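Local coordinates for tRNA (adenine(58)-N(1))-methyltransferase catalytic subunit TRM61 C-terminal domain-containing protein (Thermoplasma acidophilum, PDB 1YB2), which probably transfers methyl groups from S-adenosyl-L-methionine to adenine in RNA, as tRNA (adenine(58)-N1)-methyltransferases do, at residues Ala207-Pro212 with Glu218-Ser223. Numbering follows the deposited sequence.
Sequences ATFYLP and EKTVLS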
loop_
_atom_site.group_PDB
_atom_site.type_symbol
_atom_site.label_atom_id
_atom_site.label_comp_id
_atom_site.label_asym_id
_atom_site.label_seq_id
_atom_site.Cartn_x
_atom_site.Cartn_y
_atom_site.Cartn_z
ATOM N N ALA A 207 -2.429 7.406 13.001
ATOM C CA ALA A 207 -3.583 7.944 12.296
ATOM C C ALA A 207 -3.108 8.522 10.983
ATOM O O ALA A 207 -2.058 9.193 10.922
ATOM C CB ALA A 207 -4.277 9.035 13.126
ATOM N N THR A 208 -3.870 8.258 9.935
ATOM C CA THR A 208 -3.552 8.767 8.601
ATOM C C THR A 208 -4.679 9.702 8.193
ATOM O O THR A 208 -5.846 9.291 8.222
ATOM C CB THR A 208 -3.429 7.613 7.566
ATOM O OG1 THR A 208 -2.370 6.731 7.962
ATOM C CG2 THR A 208 -3.104 8.153 6.197
ATOM N N PHE A 209 -4.335 10.938 7.816
ATOM C CA PHE A 209 -5.329 11.939 7.429
ATOM C C PHE A 209 -5.140 12.293 5.967
ATOM O O PHE A 209 -4.028 12.635 5.582
ATOM C CB PHE A 209 -5.160 13.237 8.239
ATOM C CG PHE A 209 -5.361 13.074 9.713
ATOM C CD1 PHE A 209 -4.294 12.731 10.543
ATOM C CD2 PHE A 209 -6.616 13.281 10.273
ATOM C CE1 PHE A 209 -4.479 12.585 11.924
ATOM C CE2 PHE A 209 -6.813 13.135 11.652
ATOM C CZ PHE A 209 -5.737 12.769 12.471
ATOM N N TYR A 210 -6.213 12.232 5.176
ATOM C CA TYR A 210 -6.176 12.603 3.752
ATOM C C TYR A 210 -6.855 13.950 3.594
ATOM O O TYR A 210 -7.990 14.106 4.040
ATOM C CB TYR A 210 -6.919 11.569 2.892
ATOM C CG TYR A 210 -6.135 10.320 2.646
ATOM C CD1 TYR A 210 -6.132 9.274 3.582
ATOM C CD2 TYR A 210 -5.384 10.161 1.473
ATOM C CE1 TYR A 210 -5.399 8.090 3.359
ATOM C CE2 TYR A 210 -4.638 8.967 1.245
ATOM C CZ TYR A 210 -4.659 7.952 2.196
ATOM O OH TYR A 210 -3.933 6.795 1.995
ATOM N N LEU A 211 -6.139 14.927 3.017
ATOM C CA LEU A 211 -6.657 16.275 2.775
ATOM C C LEU A 211 -6.462 16.637 1.289
ATOM O O LEU A 211 -5.532 16.141 0.651
ATOM C CB LEU A 211 -5.966 17.319 3.671
ATOM C CG LEU A 211 -6.347 17.482 5.153
ATOM C CD1 LEU A 211 -7.841 17.724 5.320
ATOM C CD2 LEU A 211 -5.871 16.294 6.020
ATOM N N PRO A 212 -7.365 17.453 0.719
ATOM C CA PRO A 212 -7.248 17.716 -0.712
ATOM C C PRO A 212 -6.294 18.863 -1.069
ATOM O O PRO A 212 -5.911 18.986 -2.222
ATOM C CB PRO A 212 -8.682 18.086 -1.111
ATOM C CG PRO A 212 -9.207 18.799 0.074
ATOM C CD PRO A 212 -8.548 18.119 1.294
ATOM N N GLU A 218 -2.010 21.889 6.370
ATOM C CA GLU A 218 -1.278 22.691 7.344
ATOM C C GLU A 218 -2.098 22.919 8.614
ATOM O O GLU A 218 -1.582 22.804 9.719
ATOM C CB GLU A 218 -0.851 24.016 6.711
ATOM C CG GLU A 218 -0.200 25.014 7.663
ATOM C CD GLU A 218 0.263 26.258 6.944
ATOM O OE1 GLU A 218 -0.562 26.872 6.214
ATOM O OE2 GLU A 218 1.452 26.625 7.110
ATOM N N LYS A 219 -3.380 23.239 8.444
ATOM C CA LYS A 219 -4.297 23.386 9.577
ATOM C C LYS A 219 -4.410 22.080 10.395
ATOM O O LYS A 219 -4.493 22.097 11.621
ATOM C CB LYS A 219 -5.675 23.786 9.058
ATOM C CG LYS A 219 -6.573 24.392 10.111
ATOM C CD LYS A 219 -7.777 25.074 9.459
ATOM C CE LYS A 219 -8.703 25.699 10.508
ATOM N NZ LYS A 219 -7.960 26.507 11.543
ATOM N N THR A 220 -4.457 20.958 9.695
ATOM C CA THR A 220 -4.503 19.644 10.339
ATOM C C THR A 220 -3.247 19.411 11.187
ATOM O O THR A 220 -3.336 18.973 12.339
ATOM C CB THR A 220 -4.682 18.532 9.292
ATOM O OG1 THR A 220 -5.923 18.723 8.604
ATOM C CG2 THR A 220 -4.649 17.124 9.939
ATOM N N VAL A 221 -2.077 19.701 10.615
ATOM C CA VAL A 221 -0.812 19.468 11.311
ATOM C C VAL A 221 -0.712 20.352 12.556
ATOM O O VAL A 221 -0.315 19.892 13.626
ATOM C CB VAL A 221 0.425 19.677 10.381
ATOM C CG1 VAL A 221 1.723 19.670 11.202
ATOM C CG2 VAL A 221 0.479 18.588 9.313
ATOM N N LEU A 222 -1.120 21.608 12.410
ATOM C CA LEU A 222 -1.104 22.570 13.513
ATOM C C LEU A 222 -2.003 22.134 14.655
ATOM O O LEU A 222 -1.704 22.416 15.800
ATOM C CB LEU A 222 -1.510 23.970 13.019
ATOM C CG LEU A 222 -0.408 24.932 12.552
ATOM C CD1 LEU A 222 0.778 24.210 11.903
ATOM C CD2 LEU A 222 -0.974 25.969 11.594
ATOM N N SER A 223 -3.087 21.432 14.342
ATOM C CA SER A 223 -4.006 20.938 15.376
ATOM C C SER A 223 -3.511 19.710 16.173
ATOM O O SER A 223 -4.094 19.377 17.204
ATOM C CB SER A 223 -5.372 20.609 14.771
ATOM O OG SER A 223 -5.338 19.380 14.050
#
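T220 meets F209 and L211 at a recurrent joint of the Rossmann-like methyltransferase fold, where the helix that follows an inner strand of the seven-stranded sheet turns back to lie against it. Here strand 205-211 runs between strands 180-185 and 258-267, and helix 214-223 packs over it, with F209 and T220 nearest across the interface at 8.3 Å between their CA atoms. The contact illustrates how a single threonine can serve two hydrophobic partners, its methyl chiefly meeting F209 and its hydroxyl L211. The methyl lies above one face of the F209 ring, displaced toward the rim, with T220 CG2 4.1 Å from F209 CG. Holding CG2 anti to the backbone N (OG1 at chi1 -61°) carries that methyl to the phenyl ring while the hydroxyl is turned to L211. There the two side chains reach tip to tip, L211 CD2 standing 3.5 Å from T220 OG1 in van der Waals contact and also touching T220 CB and CG2. The buried hydroxyl has its polar partner in Q216 O, one turn back in the helix. P190 touches both F209 and T220, and I197 also packs on F209. The side chain of L211 lies about 7 Å from that of D186, predicted to bind S-adenosyl-L-methionine. Three residues on from T220, S223 OG donates a 2.7 Å hydrogen bond to T220 O, with the donor tilted 25° from the carbonyl plane.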